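Local coordinates for protein caspase-1 subunit p19/18 (Spodoptera frugiperda, PDB 1M72) that probably cleaves target proteins as a cysteine endopeptidase in the caspase activation cascade that carries out apoptosis, at residues Glu218-Thr223 with Thr260-Phe265; Met27-Arg32 with Asp97-Leu102; Phe227-Val232 with Gln251-Thr256; Ala35-His40 with Phe70-Phe75. All coordinates share one frame; numbering follows the deposited sequence.

Contact 1: Glu218-Thr223 with Thr260-Phe265; sequences ERDILT and TRLLVF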
# COMPACT_ATOMS: atom_id res chain seq x y z
N GLU C 218 20.63 -6.37 -0.23
CA GLU C 218 20.71 -6.16 1.21
C GLU C 218 19.64 -5.40 1.91
O GLU C 218 19.57 -5.47 3.13
CB GLU C 218 22.01 -5.44 1.54
CG GLU C 218 23.19 -5.92 0.76
CD GLU C 218 24.13 -4.77 0.36
OE1 GLU C 218 23.75 -3.99 -0.56
OE2 GLU C 218 25.22 -4.67 0.98
N ARG C 219 18.82 -4.67 1.18
CA ARG C 219 17.81 -3.85 1.82
C ARG C 219 16.44 -4.51 1.74
O ARG C 219 16.13 -5.15 0.75
CB ARG C 219 17.85 -2.51 1.12
CG ARG C 219 16.82 -1.53 1.45
CD ARG C 219 17.25 -0.20 0.86
NE ARG C 219 18.39 0.33 1.60
CZ ARG C 219 19.10 1.41 1.26
NH1 ARG C 219 18.83 2.11 0.16
NH2 ARG C 219 20.09 1.79 2.07
N ASP C 220 15.61 -4.38 2.79
CA ASP C 220 14.28 -4.97 2.72
C ASP C 220 13.42 -4.17 1.70
O ASP C 220 13.60 -2.95 1.49
CB ASP C 220 13.64 -5.07 4.10
CG ASP C 220 13.01 -3.77 4.56
OD1 ASP C 220 11.85 -3.51 4.16
OD2 ASP C 220 13.69 -3.02 5.32
N ILE C 221 12.51 -4.92 1.06
CA ILE C 221 11.66 -4.45 -0.02
C ILE C 221 10.89 -3.16 0.30
O ILE C 221 10.92 -2.21 -0.50
CB ILE C 221 10.71 -5.64 -0.53
CG1 ILE C 221 10.26 -5.38 -1.98
CG2 ILE C 221 9.45 -5.74 0.32
CD1 ILE C 221 11.36 -4.97 -2.88
N LEU C 222 10.24 -3.11 1.46
CA LEU C 222 9.52 -1.89 1.81
C LEU C 222 10.46 -0.67 1.92
O LEU C 222 10.16 0.39 1.38
CB LEU C 222 8.67 -2.11 3.07
CG LEU C 222 7.53 -3.12 2.75
CD1 LEU C 222 6.54 -3.18 3.90
CD2 LEU C 222 6.78 -2.72 1.45
N THR C 223 11.63 -0.85 2.55
CA THR C 223 12.58 0.25 2.70
C THR C 223 13.11 0.69 1.35
O THR C 223 13.30 1.88 1.07
CB THR C 223 13.75 -0.15 3.58
OG1 THR C 223 13.27 -0.39 4.91
CG2 THR C 223 14.81 0.95 3.60
N THR C 260 3.59 -10.13 5.23
CA THR C 260 3.55 -10.48 6.66
C THR C 260 4.98 -10.67 7.25
O THR C 260 5.15 -10.92 8.45
CB THR C 260 2.74 -11.77 6.83
OG1 THR C 260 3.37 -12.81 6.08
CG2 THR C 260 1.30 -11.59 6.32
N ARG C 261 5.99 -10.60 6.40
CA ARG C 261 7.36 -10.73 6.85
C ARG C 261 8.20 -9.74 6.02
O ARG C 261 7.71 -9.17 5.04
CB ARG C 261 7.88 -12.16 6.65
CG ARG C 261 6.96 -13.26 7.22
CD ARG C 261 7.62 -14.61 7.06
NE ARG C 261 6.68 -15.69 7.35
CZ ARG C 261 6.19 -15.96 8.56
NH1 ARG C 261 6.55 -15.23 9.64
NH2 ARG C 261 5.28 -16.92 8.69
N LEU C 262 9.45 -9.54 6.42
CA LEU C 262 10.33 -8.63 5.72
C LEU C 262 10.92 -9.38 4.56
O LEU C 262 11.16 -10.58 4.64
CB LEU C 262 11.43 -8.10 6.65
CG LEU C 262 11.08 -7.15 7.79
CD1 LEU C 262 12.29 -7.04 8.68
CD2 LEU C 262 10.73 -5.75 7.29
N LEU C 263 11.15 -8.67 3.48
CA LEU C 263 11.73 -9.29 2.30
C LEU C 263 13.11 -8.73 1.92
O LEU C 263 13.25 -7.59 1.48
CB LEU C 263 10.76 -9.19 1.10
CG LEU C 263 11.32 -9.59 -0.28
CD1 LEU C 263 12.07 -10.91 -0.23
CD2 LEU C 263 10.18 -9.67 -1.24
N VAL C 264 14.14 -9.54 2.15
CA VAL C 264 15.51 -9.19 1.79
C VAL C 264 15.95 -10.30 0.83
O VAL C 264 15.93 -11.47 1.18
CB VAL C 264 16.39 -9.16 3.02
CG1 VAL C 264 17.86 -9.28 2.62
CG2 VAL C 264 16.14 -7.84 3.78
N PHE C 265 16.28 -9.94 -0.41
CA PHE C 265 16.66 -10.95 -1.39
C PHE C 265 17.88 -11.83 -1.06
O PHE C 265 17.82 -13.06 -1.27
CB PHE C 265 16.83 -10.32 -2.78
CG PHE C 265 15.51 -10.03 -3.47
CD1 PHE C 265 14.59 -11.06 -3.71
CD2 PHE C 265 15.17 -8.72 -3.86
CE1 PHE C 265 13.35 -10.79 -4.32
CE2 PHE C 265 13.95 -8.43 -4.48
CZ PHE C 265 13.03 -9.46 -4.71
O HOH W 1 10.19 -5.98 3.60
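I221 N donates to L263 O over 2.8 Å, in the carbonyl plane, and this single backbone bond ties the start of helix 221-235 to the loop that follows strand 254-257. The N-H...O angle of 146° leaves it somewhat bent. The same carbonyl receives a CA-H...O contact from D220, with CA 3.1 Å from L263 O, and D220 and V264 lie closest in the backbone register. One water extends the link: it donates to D220 OD1 and accepts from L263 N, so the C=O of L263 is bonded directly and its N-H through the water.

D220 is the N-cap of the helix. Its CG sits between its own backbone N and carbonyl carbon (chi1 81°), which folds the carboxylate back over the first turn. There D220 OD1 accepts from T223 N at 3.1 Å, met from above the carboxylate plane, while D220 OD2 accepts from T223 OG1 at 2.7 Å on its syn side, tilted from the plane. The capping carboxylate is thus held at both oxygens, and CD2 of L262 comes up 4.0 Å from D220 OD1 as an apolar neighbour.

On the buried side, I221 presents its CG2 branch to the loop, 3.8 Å from L263 CB, and the two side chains run at a slant to each other. I221 also packs on L183 of strand 182-186, and L263 on L144 of strand 143-148. V264 turns CG2 against the backbone of D220, 3.6 Å from its CA. Beyond L262 lies F227 of the second subunit.

Contact 2: Met27-Arg32 with Asp97-Leu102; sequences MNHKHR and DADCLL. With EDO (1,2-ethanediol), chain H.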
# COMPACT_ATOMS: atom_id res chain seq x y z
N MET C 27 14.25 -16.78 1.66
CA MET C 27 14.69 -16.58 0.30
C MET C 27 15.89 -17.47 0.04
O MET C 27 16.81 -17.08 -0.67
CB MET C 27 15.11 -15.12 0.08
CG MET C 27 14.04 -14.14 0.42
SD MET C 27 12.53 -14.39 -0.54
CE MET C 27 13.13 -13.73 -2.09
N ASN C 28 15.89 -18.68 0.61
CA ASN C 28 17.01 -19.56 0.40
C ASN C 28 16.58 -20.85 -0.29
O ASN C 28 17.09 -21.92 0.03
CB ASN C 28 17.72 -19.87 1.74
CG ASN C 28 19.04 -20.64 1.56
OD1 ASN C 28 19.80 -20.39 0.60
ND2 ASN C 28 19.33 -21.58 2.47
N HIS C 29 15.62 -20.74 -1.21
CA HIS C 29 15.14 -21.89 -1.99
C HIS C 29 16.15 -22.11 -3.13
O HIS C 29 17.03 -21.29 -3.35
CB HIS C 29 13.75 -21.64 -2.60
CG HIS C 29 12.65 -21.58 -1.59
ND1 HIS C 29 11.74 -22.60 -1.43
CD2 HIS C 29 12.30 -20.61 -0.70
CE1 HIS C 29 10.87 -22.27 -0.48
NE2 HIS C 29 11.19 -21.07 -0.02
N LYS C 30 16.01 -23.22 -3.84
CA LYS C 30 16.91 -23.52 -4.95
C LYS C 30 16.87 -22.37 -5.96
O LYS C 30 17.90 -21.89 -6.42
CB LYS C 30 16.48 -24.83 -5.62
CG LYS C 30 17.30 -25.23 -6.83
CD LYS C 30 16.79 -26.51 -7.53
CE LYS C 30 17.90 -27.03 -8.46
NZ LYS C 30 17.46 -28.16 -9.32
N HIS C 31 15.67 -21.91 -6.33
CA HIS C 31 15.59 -20.79 -7.29
C HIS C 31 14.96 -19.56 -6.70
O HIS C 31 14.14 -19.65 -5.78
CB HIS C 31 14.74 -21.16 -8.51
CG HIS C 31 15.16 -22.45 -9.14
ND1 HIS C 31 16.34 -22.59 -9.85
CD2 HIS C 31 14.58 -23.68 -9.13
CE1 HIS C 31 16.46 -23.84 -10.25
NE2 HIS C 31 15.41 -24.52 -9.83
N ARG C 32 15.34 -18.40 -7.23
CA ARG C 32 14.74 -17.12 -6.82
C ARG C 32 13.25 -17.18 -7.24
O ARG C 32 12.34 -16.89 -6.46
CB ARG C 32 15.37 -15.98 -7.59
CG ARG C 32 14.77 -14.64 -7.29
CD ARG C 32 15.67 -13.82 -6.37
NE ARG C 32 15.64 -14.26 -4.98
CZ ARG C 32 16.62 -14.04 -4.10
NH1 ARG C 32 17.74 -13.38 -4.45
NH2 ARG C 32 16.46 -14.46 -2.86
N ASP C 97 10.15 -24.91 -5.46
CA ASP C 97 11.56 -24.56 -5.28
C ASP C 97 11.94 -23.11 -5.57
O ASP C 97 13.13 -22.80 -5.69
CB ASP C 97 12.46 -25.53 -6.06
CG ASP C 97 12.35 -26.98 -5.53
OD1 ASP C 97 12.29 -27.17 -4.31
OD2 ASP C 97 12.30 -27.94 -6.34
N ALA C 98 10.94 -22.23 -5.62
CA ALA C 98 11.18 -20.80 -5.85
C ALA C 98 10.94 -19.96 -4.56
O ALA C 98 10.09 -20.29 -3.75
CB ALA C 98 10.27 -20.27 -6.97
N ASP C 99 11.72 -18.91 -4.37
CA ASP C 99 11.54 -18.04 -3.21
C ASP C 99 10.27 -17.18 -3.35
O ASP C 99 9.61 -16.86 -2.35
CB ASP C 99 12.69 -17.00 -3.06
CG ASP C 99 14.07 -17.62 -2.83
OD1 ASP C 99 14.19 -18.64 -2.10
OD2 ASP C 99 15.04 -17.04 -3.37
N CYS C 100 9.94 -16.81 -4.60
CA CYS C 100 8.87 -15.85 -4.85
C CYS C 100 8.44 -15.77 -6.34
O CYS C 100 8.89 -16.56 -7.19
CB CYS C 100 9.38 -14.45 -4.43
SG CYS C 100 10.77 -13.82 -5.50
N LEU C 101 7.56 -14.82 -6.62
CA LEU C 101 7.09 -14.56 -7.99
C LEU C 101 7.03 -13.05 -8.15
O LEU C 101 6.66 -12.33 -7.22
CB LEU C 101 5.70 -15.13 -8.25
CG LEU C 101 5.02 -14.70 -9.56
CD1 LEU C 101 5.59 -15.51 -10.70
CD2 LEU C 101 3.47 -14.87 -9.47
N LEU C 102 7.45 -12.59 -9.32
CA LEU C 102 7.44 -11.19 -9.66
C LEU C 102 6.75 -11.06 -11.01
O LEU C 102 7.12 -11.74 -11.97
CB LEU C 102 8.87 -10.67 -9.78
CG LEU C 102 8.95 -9.13 -9.94
CD1 LEU C 102 10.32 -8.62 -9.42
CD2 LEU C 102 8.71 -8.70 -11.44
C1 EDO H . 9.24 -18.08 2.42
O1 EDO H . 8.45 -17.43 3.40
C2 EDO H . 9.72 -17.09 1.40
O2 EDO H . 9.91 -17.79 0.19
O HOH W 2 14.34 -25.13 -2.78
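H29 N gives D99 OD1 a 2.7 Å hydrogen bond, met nearly along the carboxylate C-O direction, while the other oxygen of D99 faces R32. The salt bridge there has R32 NH2 3.0 Å from D99 OD2, but both N-H bonds to that oxygen, from NH2 and from NE, are weak, and the guanidinium and carboxylate planes stand 49° apart. R32 folds twice along its chain to bring its guanidinium to D99, and NH2 has a stronger partner in F265 O. K268 adds a second salt bridge to OD2.

Around this carboxylate the backbones form a short parallel bridge between H31 and A98. H31 N donates to D97 O at 2.8 Å, D99 N to H31 O, and C100 N to R32 O at 3.0 Å. These bonds bring the start of strand 31-39 beside strand 98-106, in the central sheet of the caspase domain.

H29 and D99 run past each other head to tail, the H29 ring and the carboxylate steeply inclined. A98 O stands over the centre of one ring face, 3.5 Å above it, and D99 OD1 lies at the ring edge, 3.1 Å from H29 CD2. M27 closes the other flank: its bent chain (chi2 -59°, chi3 -74°) curls CE to 3.4 Å from D99 CB, with C100 SG close by.

D99 is therefore a buried acid whose two oxygens are divided between a backbone N-H on one and positive side chains on the other, surroundings that would probably keep it ionised and that tie residues 27-32 to residues 97-100.

Contact 3: Phe227-Val232 with Gln251-Thr256; sequences FVCQKV and QVPCIT. With EDO (1,2-ethanediol), chain J.
C229 faces P253 across the contact, its CB 3.8 Å from P253 CD. One bond further out, SG lies anti to the carbonyl carbon (chi1 -72°), which sets the sulfur over one face of the P253 ring, toward its CB-CG-CD side, with C229 SG 3.7 Å from P253 CD. Roughly at right angles to that, C229 SG meets I255 CG1 at 3.8 Å, so it touches both P253 and I255 of strand 254-257.

One helical turn later V232 points its CG2 at the ring of P253, 3.8 Å from P253 CG. Its other methyl, CG1, is pressed against Q251 O at 3.2 Å, a tight approach to a carbonyl. Polar linkage here is by a water that lies 2.9 Å from V232 O and accepts from Q251 N at 2.7 Å. The amide of Q251 itself is held by W195 N and S187 O. A 1,2-ethanediol, probably from the crystallisation liquor, gives its O1 proton to V252 O.

Helix 221-235 packs against the approach to strand 254-257, with A207 of helix 203-215 touching V232 and strand 182-186 lying next to I255, while I255 and T256 pair antiparallel with a strand of the second subunit.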
# COMPACT_ATOMS: atom_id res chain seq x y z
N PHE C 227 12.67 4.36 -0.79
CA PHE C 227 13.62 5.19 -1.47
C PHE C 227 13.33 5.29 -2.97
O PHE C 227 13.71 6.26 -3.63
CB PHE C 227 15.05 4.71 -1.17
CG PHE C 227 15.43 4.87 0.30
CD1 PHE C 227 16.05 3.83 1.01
CD2 PHE C 227 15.04 6.04 1.00
CE1 PHE C 227 16.24 3.93 2.37
CE2 PHE C 227 15.23 6.16 2.39
CZ PHE C 227 15.82 5.10 3.08
N VAL C 228 12.65 4.29 -3.53
CA VAL C 228 12.28 4.39 -4.92
C VAL C 228 11.26 5.59 -5.00
O VAL C 228 11.32 6.39 -5.95
CB VAL C 228 11.61 3.07 -5.44
CG1 VAL C 228 11.01 3.30 -6.84
CG2 VAL C 228 12.65 1.94 -5.56
N CYS C 229 10.38 5.72 -4.00
CA CYS C 229 9.37 6.80 -3.97
C CYS C 229 10.02 8.18 -3.84
O CYS C 229 9.60 9.18 -4.44
CB CYS C 229 8.37 6.59 -2.82
SG CYS C 229 7.20 5.21 -3.09
N GLN C 230 11.07 8.21 -3.04
CA GLN C 230 11.82 9.43 -2.82
C GLN C 230 12.46 9.87 -4.12
O GLN C 230 12.37 11.02 -4.53
CB GLN C 230 12.89 9.21 -1.74
CG GLN C 230 13.54 10.49 -1.33
CD GLN C 230 14.60 10.33 -0.26
OE1 GLN C 230 14.32 9.90 0.90
NE2 GLN C 230 15.84 10.69 -0.62
N LYS C 231 13.10 8.94 -4.78
CA LYS C 231 13.74 9.26 -6.02
C LYS C 231 12.70 9.83 -7.02
O LYS C 231 12.89 10.93 -7.58
CB LYS C 231 14.42 8.01 -6.55
CG LYS C 231 15.39 8.22 -7.68
CD LYS C 231 16.84 8.27 -7.17
CE LYS C 231 17.22 7.00 -6.36
NZ LYS C 231 16.79 5.77 -7.08
N VAL C 232 11.61 9.08 -7.24
CA VAL C 232 10.55 9.52 -8.17
C VAL C 232 9.98 10.89 -7.74
O VAL C 232 9.74 11.75 -8.56
CB VAL C 232 9.34 8.49 -8.23
CG1 VAL C 232 8.16 9.12 -9.01
CG2 VAL C 232 9.79 7.14 -8.89
N GLN C 251 5.18 13.45 -9.41
CA GLN C 251 4.62 12.11 -9.29
C GLN C 251 5.21 11.37 -8.13
O GLN C 251 6.41 11.53 -7.83
CB GLN C 251 4.92 11.33 -10.57
CG GLN C 251 4.47 9.88 -10.56
CD GLN C 251 4.85 9.14 -11.84
OE1 GLN C 251 4.84 9.72 -12.93
NE2 GLN C 251 5.17 7.84 -11.72
N VAL C 252 4.37 10.59 -7.46
CA VAL C 252 4.82 9.72 -6.39
C VAL C 252 4.17 8.33 -6.58
O VAL C 252 3.00 8.22 -6.95
CB VAL C 252 4.52 10.27 -4.95
CG1 VAL C 252 2.98 10.29 -4.63
CG2 VAL C 252 5.26 9.41 -3.93
N PRO C 253 4.94 7.24 -6.37
CA PRO C 253 4.41 5.87 -6.53
C PRO C 253 3.45 5.55 -5.38
O PRO C 253 3.37 6.29 -4.38
CB PRO C 253 5.66 4.97 -6.47
CG PRO C 253 6.84 5.94 -6.73
CD PRO C 253 6.38 7.22 -6.04
N CYS C 254 2.73 4.43 -5.53
CA CYS C 254 1.75 3.94 -4.55
C CYS C 254 2.10 2.45 -4.29
O CYS C 254 1.96 1.58 -5.16
CB CYS C 254 0.32 4.11 -5.12
SG CYS C 254 -0.98 3.79 -3.88
N ILE C 255 2.58 2.17 -3.09
CA ILE C 255 3.04 0.85 -2.72
C ILE C 255 2.02 0.23 -1.83
O ILE C 255 1.78 0.75 -0.72
CB ILE C 255 4.36 0.95 -1.88
CG1 ILE C 255 5.36 1.89 -2.56
CG2 ILE C 255 4.96 -0.40 -1.72
CD1 ILE C 255 5.61 1.52 -4.04
N THR C 256 1.44 -0.88 -2.27
CA THR C 256 0.42 -1.59 -1.49
C THR C 256 1.00 -2.89 -0.99
O THR C 256 1.40 -3.75 -1.78
CB THR C 256 -0.87 -1.84 -2.33
OG1 THR C 256 -1.38 -0.59 -2.82
CG2 THR C 256 -1.97 -2.50 -1.46
C1 EDO J . 1.33 11.27 -8.88
O1 EDO J . 1.23 9.94 -8.32
C2 EDO J . 1.43 12.24 -7.76
O2 EDO J . 0.18 12.30 -7.13
O HOH W 3 7.83 13.83 -9.20

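Contact 4: Ala35-His40 with Phe70-Phe75; sequences AIIFNH and FKVTVF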
# COMPACT_ATOMS: atom_id res chain seq x y z
N ALA C 35 10.11 -14.18 -13.02
CA ALA C 35 9.86 -12.74 -13.15
C ALA C 35 9.24 -12.59 -14.56
O ALA C 35 9.91 -12.79 -15.58
CB ALA C 35 11.15 -11.95 -13.05
N ILE C 36 7.96 -12.27 -14.62
CA ILE C 36 7.30 -12.12 -15.92
C ILE C 36 7.12 -10.64 -16.23
O ILE C 36 6.52 -9.91 -15.46
CB ILE C 36 5.87 -12.68 -15.95
CG1 ILE C 36 5.80 -14.09 -15.43
CG2 ILE C 36 5.35 -12.63 -17.37
CD1 ILE C 36 4.34 -14.57 -15.41
N ILE C 37 7.61 -10.21 -17.38
CA ILE C 37 7.44 -8.81 -17.76
C ILE C 37 6.51 -8.69 -18.98
O ILE C 37 6.76 -9.27 -20.04
CB ILE C 37 8.82 -8.18 -18.07
CG1 ILE C 37 9.71 -8.25 -16.81
CG2 ILE C 37 8.63 -6.73 -18.52
CD1 ILE C 37 11.22 -7.84 -17.01
N PHE C 38 5.41 -7.99 -18.83
CA PHE C 38 4.53 -7.78 -19.97
C PHE C 38 4.81 -6.38 -20.39
O PHE C 38 4.36 -5.43 -19.77
CB PHE C 38 3.06 -7.95 -19.61
CG PHE C 38 2.72 -9.32 -19.17
CD1 PHE C 38 2.78 -9.66 -17.81
CD2 PHE C 38 2.36 -10.29 -20.09
CE1 PHE C 38 2.49 -10.95 -17.37
CE2 PHE C 38 2.06 -11.60 -19.68
CZ PHE C 38 2.12 -11.94 -18.31
N ASN C 39 5.56 -6.26 -21.47
CA ASN C 39 5.98 -4.98 -22.03
C ASN C 39 5.14 -4.64 -23.25
O ASN C 39 5.12 -5.43 -24.22
CB ASN C 39 7.44 -5.08 -22.42
CG ASN C 39 7.99 -3.79 -22.88
OD1 ASN C 39 8.74 -3.75 -23.84
ND2 ASN C 39 7.61 -2.72 -22.21
N HIS C 40 4.46 -3.49 -23.20
CA HIS C 40 3.56 -3.07 -24.28
C HIS C 40 3.99 -1.81 -24.93
O HIS C 40 3.90 -0.76 -24.32
CB HIS C 40 2.15 -2.85 -23.76
CG HIS C 40 1.48 -4.10 -23.33
ND1 HIS C 40 0.86 -4.96 -24.22
CD2 HIS C 40 1.41 -4.70 -22.12
CE1 HIS C 40 0.44 -6.03 -23.57
NE2 HIS C 40 0.77 -5.90 -22.30
N PHE C 70 16.40 -14.01 -10.73
CA PHE C 70 15.12 -14.33 -11.37
C PHE C 70 15.31 -14.98 -12.75
O PHE C 70 16.26 -14.67 -13.46
CB PHE C 70 14.27 -13.04 -11.56
CG PHE C 70 13.61 -12.56 -10.30
CD1 PHE C 70 14.21 -11.56 -9.51
CD2 PHE C 70 12.40 -13.12 -9.87
CE1 PHE C 70 13.62 -11.13 -8.30
CE2 PHE C 70 11.80 -12.69 -8.66
CZ PHE C 70 12.39 -11.70 -7.88
N LYS C 71 14.41 -15.89 -13.12
CA LYS C 71 14.45 -16.45 -14.45
C LYS C 71 13.45 -15.48 -15.13
O LYS C 71 12.24 -15.57 -14.92
CB LYS C 71 13.90 -17.88 -14.50
CG LYS C 71 14.11 -18.59 -15.87
CD LYS C 71 13.03 -19.70 -16.16
CE LYS C 71 11.58 -19.11 -16.13
NZ LYS C 71 10.40 -19.98 -16.48
N VAL C 72 13.97 -14.56 -15.93
CA VAL C 72 13.13 -13.56 -16.57
C VAL C 72 12.51 -13.92 -17.91
O VAL C 72 13.20 -14.42 -18.80
CB VAL C 72 13.94 -12.25 -16.80
CG1 VAL C 72 13.05 -11.17 -17.47
CG2 VAL C 72 14.48 -11.73 -15.48
N THR C 73 11.21 -13.67 -18.05
CA THR C 73 10.56 -13.87 -19.34
C THR C 73 9.84 -12.55 -19.70
O THR C 73 8.98 -12.06 -18.95
CB THR C 73 9.53 -14.99 -19.31
OG1 THR C 73 10.17 -16.21 -18.95
CG2 THR C 73 8.92 -15.17 -20.68
N VAL C 74 10.20 -11.97 -20.84
CA VAL C 74 9.58 -10.73 -21.32
C VAL C 74 8.53 -11.08 -22.40
O VAL C 74 8.87 -11.71 -23.38
CB VAL C 74 10.62 -9.82 -21.98
CG1 VAL C 74 9.93 -8.58 -22.57
CG2 VAL C 74 11.69 -9.46 -20.99
N PHE C 75 7.28 -10.66 -22.23
CA PHE C 75 6.22 -10.93 -23.20
C PHE C 75 5.89 -9.64 -23.89
O PHE C 75 5.18 -8.79 -23.32
CB PHE C 75 4.97 -11.47 -22.52
CG PHE C 75 5.12 -12.86 -22.06
CD1 PHE C 75 5.37 -13.13 -20.72
CD2 PHE C 75 5.04 -13.91 -22.96
CE1 PHE C 75 5.52 -14.45 -20.26
CE2 PHE C 75 5.19 -15.23 -22.52
CZ PHE C 75 5.43 -15.50 -21.17
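Strands 31-39 and 70-76 are the two parallel strands of a beta-alpha-beta unit, joined through helix 54-67, and the contact is their ladder. A35 pairs with V72, I36 with T73, I37 with V74 and F38 with F75, the strand axes inclined at 18°. The central bonds are straight: I37 N donates to T73 O at 2.8 Å, and F75 N to I37 O at 2.6 Å. At the two ends, A35 N to K71 O and N39 N to F75 O are both 3.2 Å and meet the carbonyl from above its plane.

In the caspase fold this pair makes one margin of the central sheet within the chain, with strand 70-76 outermost and strand 98-106 on the other flank of 31-39. Helix 80-92 covers the face that carries I36, F38 and F75, and helix 54-67 the face of I37, V72 and V74. On the first of these faces F38 and F75 run alongside each other, their planes 18° apart but offset, so that the rings scarcely overlap, with centroids 5.4 Å apart. CG2 of I36 comes in at the edge of the F75 ring, 3.4 Å from F75 CD1. On the opposite face I37 CD1 reaches V72 CG1 at 3.8 Å, and A35 CB rests 3.6 Å from F70 CD2.

Overall arrangement
Contacts 2 and 4 share strand 31-39, and contact 4 is nested inside the loop that contact 2 closes. Their centres are 16 Å apart, with L102 O and I36 N joining them at 2.8 Å, so strands 70-76, 31-39 and 98-106 follow one another in the sheet. Contacts 1 and 3 come later in the chain, with contact 3 inside the loop closed by contact 1. They share helix 221-235, and both touch the second subunit. Contact 1 meets contact 2 through F265 and M27, whereas the centres of contacts 3 and 4 lie 22 Å apart, on opposite sides of the chain's centre. One sheet runs through the domain from contact 4 to strand 254-257 and continues there into the second subunit.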